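Local structure of 3-dehydroshikimate dehydratase (Pseudomonas putida, 5HMQ) at residues L131-W140 and A161-H170; V521-I531 and R597-R605. The protein catalyses the metal-dependent dehydration of 3-dehydroshikimate to protocatechuate (3,4-dihydroxybenzoate), a step in quinate and shikimate degradation. All coordinates share one frame; numbering follows the deposited sequence.

Contact 1 of 2, residues L131-W140 and A161-H170. With MG (magnesium ion), chain K.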
loop_
_atom_site.group_PDB
_atom_site.type_symbol
_atom_site.label_atom_id
_atom_site.label_comp_id
_atom_site.label_asym_id
_atom_site.label_seq_id
_atom_site.Cartn_x
_atom_site.Cartn_y
_atom_site.Cartn_z
ATOM N N LEU C 131 0.078 3.612 -40.854
ATOM C CA LEU C 131 0.302 3.141 -39.497
ATOM C C LEU C 131 1.343 2.026 -39.508
ATOM O O LEU C 131 1.766 1.544 -40.562
ATOM C CB LEU C 131 -1.010 2.668 -38.859
ATOM C CG LEU C 131 -2.139 3.705 -38.937
ATOM C CD1 LEU C 131 -3.455 3.130 -38.444
ATOM C CD2 LEU C 131 -1.781 4.971 -38.170
ATOM N N ARG C 132 1.757 1.621 -38.309
ATOM C CA ARG C 132 2.846 0.673 -38.130
ATOM C C ARG C 132 2.429 -0.444 -37.181
ATOM O O ARG C 132 1.678 -0.223 -36.227
ATOM C CB ARG C 132 4.074 1.416 -37.596
ATOM C CG ARG C 132 4.627 2.440 -38.583
ATOM C CD ARG C 132 5.497 3.487 -37.902
ATOM N NE ARG C 132 6.604 2.945 -37.127
ATOM C CZ ARG C 132 6.976 3.427 -35.945
ATOM N NH1 ARG C 132 6.318 4.446 -35.408
ATOM N NH2 ARG C 132 7.999 2.890 -35.299
ATOM N N ILE C 133 2.936 -1.646 -37.448
ATOM C CA ILE C 133 2.697 -2.817 -36.614
ATOM C C ILE C 133 3.990 -3.159 -35.887
ATOM O O ILE C 133 5.039 -3.325 -36.520
ATOM C CB ILE C 133 2.209 -4.022 -37.439
ATOM C CG1 ILE C 133 0.927 -3.689 -38.199
ATOM C CG2 ILE C 133 1.979 -5.225 -36.535
ATOM C CD1 ILE C 133 -0.257 -3.415 -37.314
ATOM N N GLY C 134 3.914 -3.258 -34.563
ATOM C CA GLY C 134 5.023 -3.762 -33.776
ATOM C C GLY C 134 4.706 -5.122 -33.187
ATOM O O GLY C 134 3.763 -5.255 -32.403
ATOM N N TYR C 135 5.481 -6.138 -33.557
ATOM C CA TYR C 135 5.196 -7.523 -33.202
ATOM C C TYR C 135 6.001 -7.906 -31.964
ATOM O O TYR C 135 7.233 -7.815 -31.967
ATOM C CB TYR C 135 5.525 -8.444 -34.378
ATOM C CG TYR C 135 5.060 -9.877 -34.225
ATOM C CD1 TYR C 135 3.811 -10.175 -33.690
ATOM C CD2 TYR C 135 5.861 -10.930 -34.645
ATOM C CE1 TYR C 135 3.383 -11.488 -33.563
ATOM C CE2 TYR C 135 5.443 -12.242 -34.521
ATOM C CZ TYR C 135 4.204 -12.516 -33.981
ATOM O OH TYR C 135 3.792 -13.825 -33.862
ATOM N N GLU C 136 5.302 -8.329 -30.911
ATOM C CA GLU C 136 5.913 -8.698 -29.639
ATOM C C GLU C 136 5.621 -10.160 -29.337
ATOM O O GLU C 136 4.478 -10.609 -29.472
ATOM C CB GLU C 136 5.385 -7.828 -28.494
ATOM C CG GLU C 136 5.899 -8.237 -27.117
ATOM C CD GLU C 136 5.047 -7.691 -25.987
ATOM O OE1 GLU C 136 5.599 -7.018 -25.090
ATOM O OE2 GLU C 136 3.820 -7.923 -26.008
ATOM N N ALA C 137 6.648 -10.897 -28.928
ATOM C CA ALA C 137 6.488 -12.282 -28.503
ATOM C C ALA C 137 6.150 -12.323 -27.018
ATOM O O ALA C 137 6.899 -11.794 -26.189
ATOM C CB ALA C 137 7.755 -13.091 -28.774
ATOM N N LEU C 138 5.018 -12.932 -26.686
ATOM C CA LEU C 138 4.739 -13.278 -25.302
ATOM C C LEU C 138 5.521 -14.531 -24.936
ATOM O O LEU C 138 5.624 -15.465 -25.734
ATOM C CB LEU C 138 3.243 -13.503 -25.090
ATOM C CG LEU C 138 2.338 -12.318 -25.429
ATOM C CD1 LEU C 138 0.874 -12.692 -25.254
ATOM C CD2 LEU C 138 2.689 -11.106 -24.582
ATOM N N ALA C 139 6.082 -14.545 -23.724
ATOM C CA ALA C 139 6.865 -15.695 -23.281
ATOM C C ALA C 139 6.053 -16.985 -23.268
ATOM O O ALA C 139 6.640 -18.071 -23.273
ATOM C CB ALA C 139 7.449 -15.434 -21.892
ATOM N N TRP C 140 4.723 -16.892 -23.256
ATOM C CA TRP C 140 3.847 -18.055 -23.298
ATOM C C TRP C 140 3.106 -18.177 -24.627
ATOM O O TRP C 140 2.041 -18.800 -24.684
ATOM C CB TRP C 140 2.850 -18.005 -22.138
ATOM C CG TRP C 140 2.098 -16.715 -22.065
ATOM C CD1 TRP C 140 0.895 -16.434 -22.641
ATOM C CD2 TRP C 140 2.501 -15.526 -21.375
ATOM N NE1 TRP C 140 0.523 -15.143 -22.353
ATOM C CE2 TRP C 140 1.495 -14.563 -21.581
ATOM C CE3 TRP C 140 3.618 -15.182 -20.604
ATOM C CZ2 TRP C 140 1.564 -13.279 -21.037
ATOM C CZ3 TRP C 140 3.689 -13.909 -20.069
ATOM C CH2 TRP C 140 2.667 -12.972 -20.287
ATOM N N ALA C 161 6.290 -1.167 -42.717
ATOM C CA ALA C 161 5.317 -0.849 -41.683
ATOM C C ALA C 161 5.208 -1.931 -40.614
ATOM O O ALA C 161 4.368 -1.811 -39.718
ATOM C CB ALA C 161 3.940 -0.610 -42.311
ATOM N N LEU C 162 6.034 -2.975 -40.678
ATOM C CA LEU C 162 5.992 -4.074 -39.722
ATOM C C LEU C 162 7.359 -4.211 -39.069
ATOM O O LEU C 162 8.362 -4.424 -39.757
ATOM C CB LEU C 162 5.586 -5.382 -40.403
ATOM C CG LEU C 162 5.806 -6.655 -39.583
ATOM C CD1 LEU C 162 4.876 -6.692 -38.376
ATOM C CD2 LEU C 162 5.612 -7.887 -40.442
ATOM N N GLY C 163 7.395 -4.097 -37.744
ATOM C CA GLY C 163 8.651 -4.118 -37.024
ATOM C C GLY C 163 8.635 -4.986 -35.780
ATOM O O GLY C 163 7.655 -5.682 -35.508
ATOM N N VAL C 164 9.727 -4.952 -35.027
ATOM C CA VAL C 164 9.896 -5.762 -33.828
ATOM C C VAL C 164 9.679 -4.889 -32.600
ATOM O O VAL C 164 10.143 -3.741 -32.549
ATOM C CB VAL C 164 11.290 -6.418 -33.805
ATOM C CG1 VAL C 164 11.505 -7.185 -32.504
ATOM C CG2 VAL C 164 11.456 -7.339 -35.004
ATOM N N ILE C 165 8.968 -5.426 -31.613
ATOM C CA ILE C 165 8.855 -4.814 -30.296
ATOM C C ILE C 165 9.520 -5.746 -29.293
ATOM O O ILE C 165 9.227 -6.947 -29.269
ATOM C CB ILE C 165 7.391 -4.536 -29.907
ATOM C CG1 ILE C 165 6.839 -3.363 -30.724
ATOM C CG2 ILE C 165 7.275 -4.260 -28.409
ATOM C CD1 ILE C 165 5.505 -2.839 -30.233
ATOM N N LEU C 166 10.418 -5.195 -28.479
ATOM C CA LEU C 166 11.185 -5.966 -27.512
ATOM C C LEU C 166 10.700 -5.667 -26.100
ATOM O O LEU C 166 10.462 -4.508 -25.745
ATOM C CB LEU C 166 12.682 -5.663 -27.623
ATOM C CG LEU C 166 13.350 -5.992 -28.960
ATOM C CD1 LEU C 166 14.772 -5.450 -29.003
ATOM C CD2 LEU C 166 13.341 -7.492 -29.210
ATOM N N ASP C 167 10.577 -6.723 -25.298
ATOM C CA ASP C 167 10.096 -6.642 -23.923
ATOM C C ASP C 167 11.081 -7.400 -23.046
ATOM O O ASP C 167 11.224 -8.619 -23.187
ATOM C CB ASP C 167 8.682 -7.228 -23.806
ATOM C CG ASP C 167 8.103 -7.126 -22.402
ATOM O OD1 ASP C 167 8.787 -7.492 -21.423
ATOM O OD2 ASP C 167 6.940 -6.684 -22.280
ATOM N N SER C 168 11.746 -6.681 -22.138
ATOM C CA SER C 168 12.833 -7.282 -21.371
ATOM C C SER C 168 12.355 -8.454 -20.523
ATOM O O SER C 168 13.101 -9.422 -20.335
ATOM C CB SER C 168 13.508 -6.231 -20.489
ATOM O OG SER C 168 12.605 -5.704 -19.534
ATOM N N PHE C 169 11.124 -8.406 -20.011
ATOM C CA PHE C 169 10.653 -9.517 -19.191
ATOM C C PHE C 169 10.445 -10.771 -20.031
ATOM O O PHE C 169 10.877 -11.863 -19.646
ATOM C CB PHE C 169 9.361 -9.160 -18.455
ATOM C CG PHE C 169 8.855 -10.277 -17.581
ATOM C CD1 PHE C 169 8.076 -11.297 -18.109
ATOM C CD2 PHE C 169 9.193 -10.329 -16.240
ATOM C CE1 PHE C 169 7.642 -12.337 -17.316
ATOM C CE2 PHE C 169 8.751 -11.364 -15.439
ATOM C CZ PHE C 169 7.972 -12.366 -15.978
ATOM N N HIS C 170 9.768 -10.639 -21.175
ATOM C CA HIS C 170 9.472 -11.812 -21.994
ATOM C C HIS C 170 10.744 -12.507 -22.458
ATOM O O HIS C 170 10.753 -13.730 -22.633
ATOM C CB HIS C 170 8.612 -11.415 -23.195
ATOM C CG HIS C 170 7.210 -11.030 -22.837
ATOM N ND1 HIS C 170 6.361 -11.868 -22.143
ATOM C CD2 HIS C 170 6.506 -9.899 -23.078
ATOM C CE1 HIS C 170 5.196 -11.268 -21.974
ATOM N NE2 HIS C 170 5.258 -10.072 -22.530
HETATM MG MG MG K . 5.154 -6.181 -23.261
HETATM O O HOH W 1 9.297 -9.878 -28.966
HETATM O O HOH W 2 4.091 -7.709 -22.588
HETATM O O HOH W 3 3.448 -5.526 -24.140
#
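Glu136 and Asp167 meet at the catalytic metal site of a TIM barrel, at the C-terminal ends of parallel strands 132-136 and 162-167. Glu136 OE1 and Asp167 OD2 each bind the magnesium ion at 2.1 Å. Glu136 OE1 and Asp167 OD2 are 3.1 Å apart, a closeness explained by the shared metal, and the carboxylate planes are turned 48° to each other. The Glu136 side chain runs out extended, with CG opposite the backbone N (chi1 175°), which carries OE1 across to the Asp167 side. Asp167 also works as a helix N-cap. Its OD1 accepts weak bonds from the N atoms of Phe169 and His170, so one carboxylate serves metal and helix at once.

His170, in the first turn of the helix after Asp167, packs against residues 137-140. Leu138 CA sits over one face of its ring, 4.0 Å from the ring centroid. The ring edge points at the face of Trp140 in an offset edge-to-face pair. His170 NE2 lies 2.6 Å from a metal-bound water, which makes the ring part of the second shell.

Four backbone hydrogen bonds join the strands, from Ile133 N to Ala161 O (2.7 Å) as far as Ile165 N to Tyr135 O (3.0 Å). Past them, a water bridges Ala137 N and Ile165 O. Ile165 CG1 packs on Gly134 CA at 3.6 Å.

Gln193 and Glu241 complete the protein ligands, and Arg212 NH1 hydrogen-bonds to Asp167 OD2, the oxygen that also binds the metal. Helix 147-157 makes the beta-alpha-beta crossover between the strands. Strand 97-101 pairs with the other edge of strand 132-136, while helix 204-211 packs on Ala139 and Trp140.

Contact 2 of 2, residues V521-I531 and R597-R605; sequences VHHIAFDCDDI and RFFFEIIQR. With MG (magnesium ion), chain L.
His523 and Glu601 stand on neighbouring parallel strands of the C-terminal VOC domain and hold its magnesium ion on one face of the sheet. His523 NE2 binds the metal at 2.4 Å and Glu601 OE1 at 2.3 Å. His445 is the third protein ligand, and three waters also bind the ion. Glu601 is extended, with CG turned away from the backbone N (chi1 176°). Its OE1 passes Ala525 CB on the way to the metal. The other oxygen, OE2, accepts from a metal-bound water and is also hydrogen-bonded to His588 ND1.

His523 differs: CG sits between the backbone N and the carbonyl carbon (chi1 72°), which directs the imidazole. Strand pairing sets its CB beside Phe599. The Phe599 CG takes the same position on its own residue, laying the ring against His523 CB, 3.5 Å from the ring centroid, a CH-pi contact. The two rings are nearly parallel but slid apart. Phe599 then turns its edge to the face of His522, with planes at 73°. The histidines are tied directly: His523 ND1 donates to His522 ND1 at 3.0 Å, almost straight. Held by the metal at NE2 and by this bond at ND1, the His523 ring has little freedom to rotate. His522 and His523 both face Ala447, a classic beta bulge, which probably helps bring the consecutive rings to the same side.

The other face is apolar. Phe526 and Phe600 meet rim to rim, CE2 of Phe526 lying 3.4 Å from CD2 of Phe600. Ile524 CD1 touches Phe600 CE2 beside them. Backbone bonds alternate along the pair, for example Phe526 N to Glu601 O. At the far end Gln604 reaches past the strand to the start of helix 531-541, where its OE1 accepts from Ile531 N at 2.8 Å.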
loop_
_atom_site.group_PDB
_atom_site.type_symbol
_atom_site.label_atom_id
_atom_site.label_comp_id
_atom_site.label_asym_id
_atom_site.label_seq_id
_atom_site.Cartn_x
_atom_site.Cartn_y
_atom_site.Cartn_z
ATOM N N VAL C 521 13.647 1.883 11.999
ATOM C CA VAL C 521 14.843 1.082 12.221
ATOM C C VAL C 521 14.464 -0.280 12.776
ATOM O O VAL C 521 13.746 -0.391 13.777
ATOM C CB VAL C 521 15.809 1.811 13.163
ATOM C CG1 VAL C 521 16.846 0.838 13.717
ATOM C CG2 VAL C 521 16.501 2.926 12.423
ATOM N N HIS C 522 14.942 -1.332 12.113
ATOM C CA HIS C 522 14.732 -2.682 12.613
ATOM C C HIS C 522 15.742 -3.006 13.706
ATOM O O HIS C 522 15.361 -3.398 14.815
ATOM C CB HIS C 522 14.819 -3.687 11.464
ATOM C CG HIS C 522 14.456 -5.086 11.855
ATOM N ND1 HIS C 522 15.400 -6.066 12.076
ATOM C CD2 HIS C 522 13.252 -5.669 12.064
ATOM C CE1 HIS C 522 14.793 -7.193 12.403
ATOM N NE2 HIS C 522 13.489 -6.978 12.404
ATOM N N HIS C 523 17.033 -2.836 13.416
ATOM C CA HIS C 523 18.068 -2.987 14.429
ATOM C C HIS C 523 19.354 -2.343 13.938
ATOM O O HIS C 523 19.548 -2.126 12.738
ATOM C CB HIS C 523 18.307 -4.460 14.789
ATOM C CG HIS C 523 18.999 -5.249 13.720
ATOM N ND1 HIS C 523 18.315 -5.928 12.735
ATOM C CD2 HIS C 523 20.313 -5.492 13.501
ATOM C CE1 HIS C 523 19.178 -6.543 11.946
ATOM N NE2 HIS C 523 20.398 -6.294 12.390
ATOM N N ILE C 524 20.232 -2.040 14.891
ATOM C CA ILE C 524 21.539 -1.450 14.626
ATOM C C ILE C 524 22.594 -2.400 15.173
ATOM O O ILE C 524 22.493 -2.854 16.319
ATOM C CB ILE C 524 21.671 -0.052 15.257
ATOM C CG1 ILE C 524 20.539 0.857 14.772
ATOM C CG2 ILE C 524 23.025 0.559 14.931
ATOM C CD1 ILE C 524 20.202 1.974 15.732
ATOM N N ALA C 525 23.599 -2.701 14.358
ATOM C CA ALA C 525 24.603 -3.701 14.690
ATOM C C ALA C 525 25.970 -3.048 14.828
ATOM O O ALA C 525 26.432 -2.360 13.911
ATOM C CB ALA C 525 24.650 -4.801 13.630
ATOM N N PHE C 526 26.610 -3.269 15.973
ATOM C CA PHE C 526 27.965 -2.808 16.231
ATOM C C PHE C 526 28.910 -4.003 16.272
ATOM O O PHE C 526 28.536 -5.086 16.735
ATOM C CB PHE C 526 28.044 -2.040 17.553
ATOM C CG PHE C 526 26.944 -1.032 17.739
ATOM C CD1 PHE C 526 26.914 0.132 16.990
ATOM C CD2 PHE C 526 25.950 -1.242 18.682
ATOM C CE1 PHE C 526 25.908 1.062 17.166
ATOM C CE2 PHE C 526 24.941 -0.314 18.866
ATOM C CZ PHE C 526 24.920 0.838 18.107
ATOM N N ASP C 527 30.133 -3.808 15.795
ATOM C CA ASP C 527 31.130 -4.867 15.825
ATOM C C ASP C 527 32.121 -4.628 16.959
ATOM O O ASP C 527 32.205 -3.536 17.528
ATOM C CB ASP C 527 31.858 -4.982 14.477
ATOM C CG ASP C 527 32.785 -3.805 14.193
ATOM O OD1 ASP C 527 32.667 -2.751 14.854
ATOM O OD2 ASP C 527 33.634 -3.936 13.284
ATOM N N CYS C 528 32.866 -5.679 17.291
ATOM C CA CYS C 528 33.853 -5.618 18.358
ATOM C C CYS C 528 34.926 -6.658 18.082
ATOM O O CYS C 528 34.793 -7.495 17.187
ATOM C CB CYS C 528 33.216 -5.852 19.731
ATOM S SG CYS C 528 32.555 -7.519 19.961
ATOM N N ASP C 529 36.004 -6.594 18.864
ATOM C CA ASP C 529 37.088 -7.557 18.705
ATOM C C ASP C 529 36.817 -8.850 19.467
ATOM O O ASP C 529 37.155 -9.936 18.988
ATOM C CB ASP C 529 38.410 -6.943 19.166
ATOM C CG ASP C 529 38.859 -5.800 18.281
ATOM O OD1 ASP C 529 38.551 -5.829 17.071
ATOM O OD2 ASP C 529 39.515 -4.869 18.797
ATOM N N ASP C 530 36.190 -8.757 20.636
ATOM C CA ASP C 530 36.029 -9.892 21.541
ATOM C C ASP C 530 34.567 -9.963 21.959
ATOM O O ASP C 530 34.111 -9.150 22.769
ATOM C CB ASP C 530 36.942 -9.748 22.763
ATOM C CG ASP C 530 36.966 -10.994 23.641
ATOM O OD1 ASP C 530 35.995 -11.781 23.621
ATOM O OD2 ASP C 530 37.959 -11.171 24.377
ATOM N N ILE C 531 33.840 -10.941 21.415
ATOM C CA ILE C 531 32.413 -11.050 21.702
ATOM C C ILE C 531 32.184 -11.367 23.176
ATOM O O ILE C 531 31.248 -10.851 23.798
ATOM C CB ILE C 531 31.757 -12.098 20.778
ATOM C CG1 ILE C 531 30.235 -12.100 20.955
ATOM C CG2 ILE C 531 32.336 -13.490 21.015
ATOM C CD1 ILE C 531 29.555 -10.848 20.436
ATOM N N ARG C 597 10.416 -1.188 19.627
ATOM C CA ARG C 597 10.826 -0.739 18.301
ATOM C C ARG C 597 12.106 -1.441 17.874
ATOM O O ARG C 597 12.121 -2.659 17.664
ATOM C CB ARG C 597 11.035 0.776 18.272
ATOM C CG ARG C 597 10.170 1.540 19.239
ATOM C CD ARG C 597 9.207 2.457 18.525
ATOM N NE ARG C 597 8.295 3.092 19.471
ATOM C CZ ARG C 597 7.289 3.886 19.124
ATOM N NH1 ARG C 597 7.059 4.148 17.846
ATOM N NH2 ARG C 597 6.511 4.416 20.058
ATOM N N PHE C 598 13.183 -0.674 17.749
ATOM C CA PHE C 598 14.464 -1.219 17.335
ATOM C C PHE C 598 15.173 -1.896 18.500
ATOM O O PHE C 598 14.988 -1.538 19.667
ATOM C CB PHE C 598 15.349 -0.110 16.766
ATOM C CG PHE C 598 15.392 1.131 17.619
ATOM C CD1 PHE C 598 16.282 1.237 18.676
ATOM C CD2 PHE C 598 14.540 2.193 17.359
ATOM C CE1 PHE C 598 16.319 2.377 19.460
ATOM C CE2 PHE C 598 14.572 3.335 18.138
ATOM C CZ PHE C 598 15.462 3.427 19.190
ATOM N N PHE C 599 15.990 -2.890 18.168
ATOM C CA PHE C 599 16.896 -3.518 19.115
ATOM C C PHE C 599 18.322 -3.340 18.615
ATOM O O PHE C 599 18.562 -2.809 17.529
ATOM C CB PHE C 599 16.561 -5.006 19.316
ATOM C CG PHE C 599 16.578 -5.820 18.050
ATOM C CD1 PHE C 599 15.450 -5.905 17.247
ATOM C CD2 PHE C 599 17.708 -6.535 17.684
ATOM C CE1 PHE C 599 15.458 -6.662 16.088
ATOM C CE2 PHE C 599 17.721 -7.299 16.530
ATOM C CZ PHE C 599 16.596 -7.362 15.731
ATOM N N PHE C 600 19.280 -3.773 19.427
ATOM C CA PHE C 600 20.686 -3.634 19.088
ATOM C C PHE C 600 21.328 -5.005 18.939
ATOM O O PHE C 600 20.826 -6.013 19.444
ATOM C CB PHE C 600 21.436 -2.812 20.141
ATOM C CG PHE C 600 20.987 -1.383 20.221
ATOM C CD1 PHE C 600 19.980 -1.008 21.091
ATOM C CD2 PHE C 600 21.567 -0.416 19.418
ATOM C CE1 PHE C 600 19.563 0.308 21.165
ATOM C CE2 PHE C 600 21.153 0.903 19.487
ATOM C CZ PHE C 600 20.149 1.263 20.361
ATOM N N GLU C 601 22.453 -5.026 18.228
ATOM C CA GLU C 601 23.192 -6.248 17.958
ATOM C C GLU C 601 24.678 -5.965 18.099
ATOM O O GLU C 601 25.163 -4.919 17.656
ATOM C CB GLU C 601 22.887 -6.787 16.553
ATOM C CG GLU C 601 23.692 -8.019 16.168
ATOM C CD GLU C 601 23.416 -8.479 14.749
ATOM O OE1 GLU C 601 22.794 -7.711 13.985
ATOM O OE2 GLU C 601 23.823 -9.608 14.395
ATOM N N ILE C 602 25.391 -6.893 18.733
ATOM C CA ILE C 602 26.844 -6.851 18.851
ATOM C C ILE C 602 27.402 -8.074 18.142
ATOM O O ILE C 602 26.974 -9.200 18.418
ATOM C CB ILE C 602 27.298 -6.818 20.322
ATOM C CG1 ILE C 602 26.720 -5.595 21.034
ATOM C CG2 ILE C 602 28.815 -6.865 20.417
ATOM C CD1 ILE C 602 26.888 -5.622 22.537
ATOM N N ILE C 603 28.346 -7.856 17.225
ATOM C CA ILE C 603 28.880 -8.925 16.393
ATOM C C ILE C 603 30.401 -8.943 16.479
ATOM O O ILE C 603 31.048 -7.940 16.787
ATOM C CB ILE C 603 28.444 -8.801 14.915
ATOM C CG1 ILE C 603 29.178 -7.646 14.236
ATOM C CG2 ILE C 603 26.947 -8.606 14.807
ATOM C CD1 ILE C 603 29.125 -7.699 12.727
ATOM N N GLN C 604 30.963 -10.120 16.208
ATOM C CA GLN C 604 32.391 -10.292 15.969
ATOM C C GLN C 604 32.557 -11.097 14.690
ATOM O O GLN C 604 32.070 -12.229 14.602
ATOM C CB GLN C 604 33.078 -10.997 17.141
ATOM C CG GLN C 604 34.581 -11.155 16.963
ATOM C CD GLN C 604 35.191 -12.110 17.972
ATOM O OE1 GLN C 604 34.674 -12.275 19.078
ATOM N NE2 GLN C 604 36.292 -12.747 17.595
ATOM N N ARG C 605 33.233 -10.518 13.704
ATOM C CA ARG C 605 33.500 -11.199 12.445
ATOM C C ARG C 605 34.891 -11.813 12.491
ATOM O O ARG C 605 35.862 -11.134 12.843
ATOM C CB ARG C 605 33.379 -10.227 11.271
ATOM C CG ARG C 605 32.058 -9.486 11.259
ATOM C CD ARG C 605 31.884 -8.664 10.002
ATOM N NE ARG C 605 31.020 -9.358 9.056
ATOM C CZ ARG C 605 29.753 -9.034 8.832
ATOM N NH1 ARG C 605 29.204 -8.019 9.478
ATOM N NH2 ARG C 605 29.034 -9.723 7.961
HETATM MG MG MG L . 21.981 -7.985 11.858
HETATM O O HOH W 4 12.936 -4.046 15.612
HETATM O O HOH W 5 34.538 -8.277 14.320
HETATM O O HOH W 6 23.356 -9.517 11.629
HETATM O O HOH W 7 21.096 -8.272 9.676
HETATM O O HOH W 8 20.608 -9.449 12.366
#

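In the fold
Contact 1 comes first along the chain and closes before contact 2 opens. Their centres are about 51 Å apart, their nearest atoms about 28 Å, and they lie on opposite sides of the chain's centre. They share no sheet. Contact 1 joins the fifth and sixth strands of the eight-stranded parallel barrel; contact 2 joins 520-528 and 599-606 in a mixed sheet near the C-terminus. A second mixed sheet, built from strands between residues 295 and 430, comes between them in sequence. Each contact holds its own magnesium. The catalytic one is in the barrel, while the C-terminal dioxygenase-like domain that holds contact 2 appears important for optimal dehydratase activity in vivo.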